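Local coordinates for Lactamase_B domain-containing protein (Bacillus lehensis G1, PDB 7EV5), which binds two zinc ions in a metallo-beta-lactamase fold and is a probable hydrolase of dual activity, resembling both B3 metallo-beta-lactamases and glyoxalase II, at residues Leu48-Thr53 with Ile72-His77; Leu52-Phe57 with Pro133-Tyr138. One frame throughout, in Å; residues are numbered along the deposited sequence.

Going along the chain from the N terminus, Leu48-Thr53 finishes strand 46-51 and runs into the loop that carries the first zinc ligands. Contact 1 closes the short excursion through that loop and helix 63-70, laying strand 74-77 beside strand 46-51 in the first mixed sheet. Contact 2 starts from the same stretch, sharing Leu52 and Thr53, and closes a longer loop of 75 residues, ending on strand 136-140 of the second sheet. With that common start the closures fan out rather than cross: Ile72-His77 comes first, Pro133-Tyr138 later. Contact 1 thus works within one sheet, while contact 2 ties it to the other. They also touch directly where His77 packs on Gly134 and Val136.

Contact 1 (Leu48-Thr53 with Ile72-His77)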
loop_
_atom_site.group_PDB
_atom_site.type_symbol
_atom_site.label_atom_id
_atom_site.label_comp_id
_atom_site.label_asym_id
_atom_site.label_seq_id
_atom_site.Cartn_x
_atom_site.Cartn_y
_atom_site.Cartn_z
ATOM N N LEU A 48 -13.722 -4.650 5.185
ATOM C CA LEU A 48 -13.528 -6.089 5.294
ATOM C C LEU A 48 -12.111 -6.488 5.673
ATOM O O LEU A 48 -11.926 -7.569 6.244
ATOM C CB LEU A 48 -13.878 -6.781 3.967
ATOM C CG LEU A 48 -15.279 -6.529 3.420
ATOM C CD1 LEU A 48 -15.433 -7.153 2.040
ATOM C CD2 LEU A 48 -16.329 -7.072 4.385
ATOM N N ALA A 49 -11.117 -5.646 5.384
ATOM C CA ALA A 49 -9.723 -6.001 5.605
ATOM C C ALA A 49 -8.872 -4.753 5.434
ATOM O O ALA A 49 -9.277 -3.795 4.779
ATOM C CB ALA A 49 -9.260 -7.076 4.612
ATOM N N ILE A 50 -7.685 -4.792 6.038
ATOM C CA ILE A 50 -6.600 -3.848 5.779
ATOM C C ILE A 50 -5.534 -4.603 4.999
ATOM O O ILE A 50 -5.022 -5.627 5.473
ATOM C CB ILE A 50 -6.003 -3.306 7.082
ATOM C CG1 ILE A 50 -7.055 -2.508 7.852
ATOM C CG2 ILE A 50 -4.758 -2.462 6.794
ATOM C CD1 ILE A 50 -6.688 -2.291 9.295
ATOM N N LEU A 51 -5.198 -4.105 3.810
ATOM C CA LEU A 51 -4.134 -4.666 2.989
ATOM C C LEU A 51 -2.974 -3.681 3.002
ATOM O O LEU A 51 -3.145 -2.509 2.657
ATOM C CB LEU A 51 -4.615 -4.894 1.557
ATOM C CG LEU A 51 -5.791 -5.852 1.330
ATOM C CD1 LEU A 51 -5.959 -6.147 -0.151
ATOM C CD2 LEU A 51 -5.652 -7.138 2.139
ATOM N N LEU A 52 -1.806 -4.144 3.420
ATOM C CA LEU A 52 -0.640 -3.279 3.491
ATOM C C LEU A 52 0.274 -3.556 2.312
ATOM O O LEU A 52 0.679 -4.705 2.080
ATOM C CB LEU A 52 0.123 -3.513 4.793
ATOM C CG LEU A 52 -0.627 -3.144 6.071
ATOM C CD1 LEU A 52 0.241 -3.471 7.263
ATOM C CD2 LEU A 52 -1.049 -1.664 6.077
ATOM N N THR A 53 0.617 -2.506 1.572
ATOM C CA THR A 53 1.634 -2.674 0.541
ATOM C C THR A 53 2.988 -2.959 1.167
ATOM O O THR A 53 3.793 -3.714 0.605
ATOM C CB THR A 53 1.718 -1.439 -0.368
ATOM O OG1 THR A 53 2.174 -0.299 0.379
ATOM C CG2 THR A 53 0.378 -1.145 -1.013
ATOM N N ILE A 72 -11.269 -6.110 11.839
ATOM C CA ILE A 72 -10.917 -6.616 10.517
ATOM C C ILE A 72 -9.473 -7.104 10.479
ATOM O O ILE A 72 -8.627 -6.636 11.258
ATOM C CB ILE A 72 -11.184 -5.570 9.429
ATOM C CG1 ILE A 72 -10.490 -4.252 9.768
ATOM C CG2 ILE A 72 -12.683 -5.383 9.254
ATOM C CD1 ILE A 72 -10.633 -3.231 8.690
ATOM N N PRO A 73 -9.163 -8.042 9.597
ATOM C CA PRO A 73 -7.800 -8.573 9.501
ATOM C C PRO A 73 -6.852 -7.601 8.815
ATOM O O PRO A 73 -7.257 -6.744 8.030
ATOM C CB PRO A 73 -7.990 -9.819 8.626
ATOM C CG PRO A 73 -9.208 -9.524 7.806
ATOM C CD PRO A 73 -10.114 -8.783 8.747
ATOM N N VAL A 74 -5.568 -7.779 9.127
ATOM C CA VAL A 74 -4.457 -7.040 8.532
ATOM C C VAL A 74 -3.605 -8.022 7.735
ATOM O O VAL A 74 -3.149 -9.040 8.277
ATOM C CB VAL A 74 -3.608 -6.349 9.615
ATOM C CG1 VAL A 74 -2.353 -5.701 8.999
ATOM C CG2 VAL A 74 -4.448 -5.332 10.375
ATOM N N TYR A 75 -3.358 -7.698 6.466
ATOM C CA TYR A 75 -2.523 -8.497 5.571
ATOM C C TYR A 75 -1.192 -7.796 5.321
ATOM O O TYR A 75 -1.172 -6.596 5.016
ATOM C CB TYR A 75 -3.213 -8.704 4.220
ATOM C CG TYR A 75 -4.374 -9.675 4.231
ATOM C CD1 TYR A 75 -4.275 -10.907 3.594
ATOM C CD2 TYR A 75 -5.571 -9.352 4.865
ATOM C CE1 TYR A 75 -5.344 -11.796 3.598
ATOM C CE2 TYR A 75 -6.634 -10.238 4.876
ATOM C CZ TYR A 75 -6.506 -11.446 4.237
ATOM O OH TYR A 75 -7.593 -12.302 4.257
ATOM N N LEU A 76 -0.088 -8.544 5.406
ATOM C CA LEU A 76 1.251 -8.000 5.215
ATOM C C LEU A 76 2.170 -9.125 4.756
ATOM O O LEU A 76 1.998 -10.277 5.166
ATOM C CB LEU A 76 1.773 -7.413 6.538
ATOM C CG LEU A 76 3.208 -6.886 6.570
ATOM C CD1 LEU A 76 3.395 -5.677 5.658
ATOM C CD2 LEU A 76 3.577 -6.505 8.000
ATOM N N HIS A 77 3.151 -8.790 3.922
ATOM C CA HIS A 77 4.123 -9.787 3.489
ATOM C C HIS A 77 5.002 -10.244 4.650
ATOM O O HIS A 77 5.462 -9.437 5.467
ATOM C CB HIS A 77 5.003 -9.241 2.363
ATOM C CG HIS A 77 5.728 -10.316 1.619
ATOM N ND1 HIS A 77 6.883 -10.906 2.093
ATOM C CD2 HIS A 77 5.423 -10.957 0.467
ATOM C CE1 HIS A 77 7.275 -11.841 1.242
ATOM N NE2 HIS A 77 6.401 -11.898 0.254
HETATM O O HOH W 1 3.089 -6.356 2.303
#
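Ile50 is held by both its backbone atoms: its N donates to Pro73 O at 2.8 Å, and its O accepts from Tyr75 N, also 2.8 Å away. Both bonds run almost along the acceptor carbonyl. Two residues on, Leu52 N donates to Tyr75 O at 3.0 Å, somewhat tilted from the carbonyl plane. Water 1 carries the pairing past the last direct bond, bridging Leu52 O and His77 N.

On one face of the sheet the side chains of Ile50 and Val74 run abreast, with Ile50 CD1 against Val74 CG2. Ile72 comes in nearly perpendicular to the Ile50 side chain; its CG1 stands between the backbone N and carbonyl carbon (chi1 53°), which brings CD1 to 3.7 Å from Ile50 CG1. These are the parallel strands of a beta-alpha-beta crossover, and helix 63-70, the link between them, covers this face with Val63 and Val66. On the other face Leu51 lies alongside Tyr75: its CD2 meets the ring obliquely, 3.5 Å from Tyr75 CD2, while Ala49 CB sits 4.1 Å from Tyr75 CE2.

Further out, Tyr75 stacks on His108 and touches Leu116 and Ile118 of strand 115-118 in the second sheet. Strand 23-27 flanks Leu51 across its other backbone edge, and Asp107 accepts from Val74 N.

Contact 2 (Leu52-Phe57 with Pro133-Tyr138); sequences LTHAHF and PGSVSY. With ZN (zinc ion), chain B.
His54 meets Ser135 near the base of its side chain and zinc at the far end. Starting at CB, the first neighbour is Ser135 OG at 3.8 Å, and CG stays about as close to that hydroxyl, which approaches the ring obliquely and is itself hydrogen-bonded to Ser132. With chi1 at 67° the ring is tucked over its own backbone, N on one flank and C on the other, which turns ND1 toward Thr53. There ND1 donates to Thr53 OG1 at 2.9 Å, with the oxygen lying in the ring plane. Asp28 makes a second hydrogen bond to that hydroxyl, so a short relay from aspartate through threonine fixes the rotation of the histidine. At the tip, NE2 binds zinc at 2.1 Å. His56 adds ND1 at the same distance from the metal, and water 2 is bound too; His131 is a further ligand, and Asp150 belongs to the sites of both zincs. His54 and His56 begin the HxHxDH signature of the metallo-beta-lactamase superfamily, whose Asp58 and His59 serve the second zinc.

Behind the ligands the backbone is tied down. Val136 N donates to Thr53 O at 2.9 Å, in the carbonyl plane, and Ser135 CA adds a CA-H...O contact to the same oxygen. Tyr138 OH gives its proton to Leu52 O at 2.8 Å, coming from above the carbonyl plane rather than onto a lone pair. The tyrosine ring turns its edge to the Leu52-Thr53 peptide, whose C and N lie in the ring plane.

The loop leads from strand 46-51 to helix 63-70, with Leu52 and Ala55 against strand 74-77, while strand 136-140 brings Tyr138 and Val136 over from the second sheet, where strand 145-149 packs on Ser137.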
loop_
_atom_site.group_PDB
_atom_site.type_symbol
_atom_site.label_atom_id
_atom_site.label_comp_id
_atom_site.label_asym_id
_atom_site.label_seq_id
_atom_site.Cartn_x
_atom_site.Cartn_y
_atom_site.Cartn_z
ATOM N N LEU A 52 -1.806 -4.144 3.420
ATOM C CA LEU A 52 -0.640 -3.279 3.491
ATOM C C LEU A 52 0.274 -3.556 2.312
ATOM O O LEU A 52 0.679 -4.705 2.080
ATOM C CB LEU A 52 0.123 -3.513 4.793
ATOM C CG LEU A 52 -0.627 -3.144 6.071
ATOM C CD1 LEU A 52 0.241 -3.471 7.263
ATOM C CD2 LEU A 52 -1.049 -1.664 6.077
ATOM N N THR A 53 0.617 -2.506 1.572
ATOM C CA THR A 53 1.634 -2.674 0.541
ATOM C C THR A 53 2.988 -2.959 1.167
ATOM O O THR A 53 3.793 -3.714 0.605
ATOM C CB THR A 53 1.718 -1.439 -0.368
ATOM O OG1 THR A 53 2.174 -0.299 0.379
ATOM C CG2 THR A 53 0.378 -1.145 -1.013
ATOM N N HIS A 54 3.257 -2.350 2.318
ATOM C CA HIS A 54 4.486 -2.537 3.076
ATOM C C HIS A 54 4.285 -1.911 4.449
ATOM O O HIS A 54 3.260 -1.270 4.712
ATOM C CB HIS A 54 5.745 -2.027 2.341
ATOM C CG HIS A 54 5.829 -0.534 2.132
ATOM N ND1 HIS A 54 4.867 0.201 1.472
ATOM C CD2 HIS A 54 6.826 0.337 2.425
ATOM C CE1 HIS A 54 5.260 1.461 1.385
ATOM N NE2 HIS A 54 6.438 1.575 1.972
ATOM N N ALA A 55 5.279 -2.092 5.320
ATOM C CA ALA A 55 5.119 -1.767 6.730
ATOM C C ALA A 55 5.977 -0.597 7.183
ATOM O O ALA A 55 6.245 -0.459 8.381
ATOM C CB ALA A 55 5.344 -2.992 7.616
ATOM N N HIS A 56 6.393 0.266 6.262
ATOM C CA HIS A 56 6.990 1.521 6.703
ATOM C C HIS A 56 5.998 2.288 7.568
ATOM O O HIS A 56 4.779 2.225 7.366
ATOM C CB HIS A 56 7.392 2.383 5.505
ATOM C CG HIS A 56 8.707 2.006 4.912
ATOM N ND1 HIS A 56 9.015 2.238 3.591
ATOM C CD2 HIS A 56 9.799 1.423 5.457
ATOM C CE1 HIS A 56 10.242 1.821 3.345
ATOM N NE2 HIS A 56 10.738 1.315 4.458
ATOM N N PHE A 57 6.547 3.032 8.534
ATOM C CA PHE A 57 5.723 3.703 9.543
ATOM C C PHE A 57 4.630 4.576 8.923
ATOM O O PHE A 57 3.535 4.703 9.488
ATOM C CB PHE A 57 6.614 4.542 10.470
ATOM C CG PHE A 57 7.150 5.796 9.820
ATOM C CD1 PHE A 57 6.505 7.024 9.981
ATOM C CD2 PHE A 57 8.290 5.743 9.029
ATOM C CE1 PHE A 57 6.999 8.166 9.371
ATOM C CE2 PHE A 57 8.789 6.884 8.413
ATOM C CZ PHE A 57 8.140 8.099 8.581
ATOM N N PRO A 133 11.620 -4.908 1.412
ATOM C CA PRO A 133 11.691 -6.322 1.013
ATOM C C PRO A 133 10.345 -7.018 0.978
ATOM O O PRO A 133 10.215 -8.034 0.281
ATOM C CB PRO A 133 12.608 -6.948 2.077
ATOM C CG PRO A 133 12.494 -6.029 3.259
ATOM C CD PRO A 133 12.332 -4.656 2.678
ATOM N N GLY A 134 9.357 -6.519 1.709
ATOM C CA GLY A 134 8.040 -7.121 1.709
ATOM C C GLY A 134 7.018 -6.292 0.958
ATOM O O GLY A 134 5.814 -6.454 1.148
ATOM N N SER A 135 7.489 -5.408 0.083
ATOM C CA SER A 135 6.579 -4.610 -0.727
ATOM C C SER A 135 5.804 -5.512 -1.679
ATOM O O SER A 135 6.388 -6.302 -2.432
ATOM C CB SER A 135 7.379 -3.618 -1.560
ATOM O OG SER A 135 7.655 -2.419 -0.865
ATOM N N VAL A 136 4.485 -5.340 -1.672
ATOM C CA VAL A 136 3.615 -6.039 -2.600
ATOM C C VAL A 136 2.698 -5.028 -3.262
ATOM O O VAL A 136 2.461 -3.924 -2.761
ATOM C CB VAL A 136 2.789 -7.179 -1.967
ATOM C CG1 VAL A 136 3.701 -8.234 -1.344
ATOM C CG2 VAL A 136 1.814 -6.630 -0.955
ATOM N N SER A 137 2.234 -5.402 -4.451
ATOM C CA SER A 137 1.289 -4.602 -5.227
ATOM C C SER A 137 0.026 -5.409 -5.481
ATOM O O SER A 137 0.096 -6.581 -5.878
ATOM C CB SER A 137 1.909 -4.172 -6.553
ATOM O OG SER A 137 3.058 -3.383 -6.309
ATOM N N TYR A 138 -1.122 -4.785 -5.256
ATOM C CA TYR A 138 -2.415 -5.450 -5.371
ATOM C C TYR A 138 -3.118 -4.919 -6.615
ATOM O O TYR A 138 -3.490 -3.741 -6.668
ATOM C CB TYR A 138 -3.270 -5.157 -4.144
ATOM C CG TYR A 138 -2.655 -5.527 -2.801
ATOM C CD1 TYR A 138 -2.810 -6.802 -2.277
ATOM C CD2 TYR A 138 -1.943 -4.593 -2.050
ATOM C CE1 TYR A 138 -2.284 -7.147 -1.052
ATOM C CE2 TYR A 138 -1.420 -4.923 -0.807
ATOM C CZ TYR A 138 -1.594 -6.209 -0.321
ATOM O OH TYR A 138 -1.085 -6.566 0.901
HETATM ZN ZN ZN B . 7.784 3.134 2.121
HETATM O O HOH W 1 3.089 -6.356 2.303
HETATM O O HOH W 2 7.186 4.826 2.848
#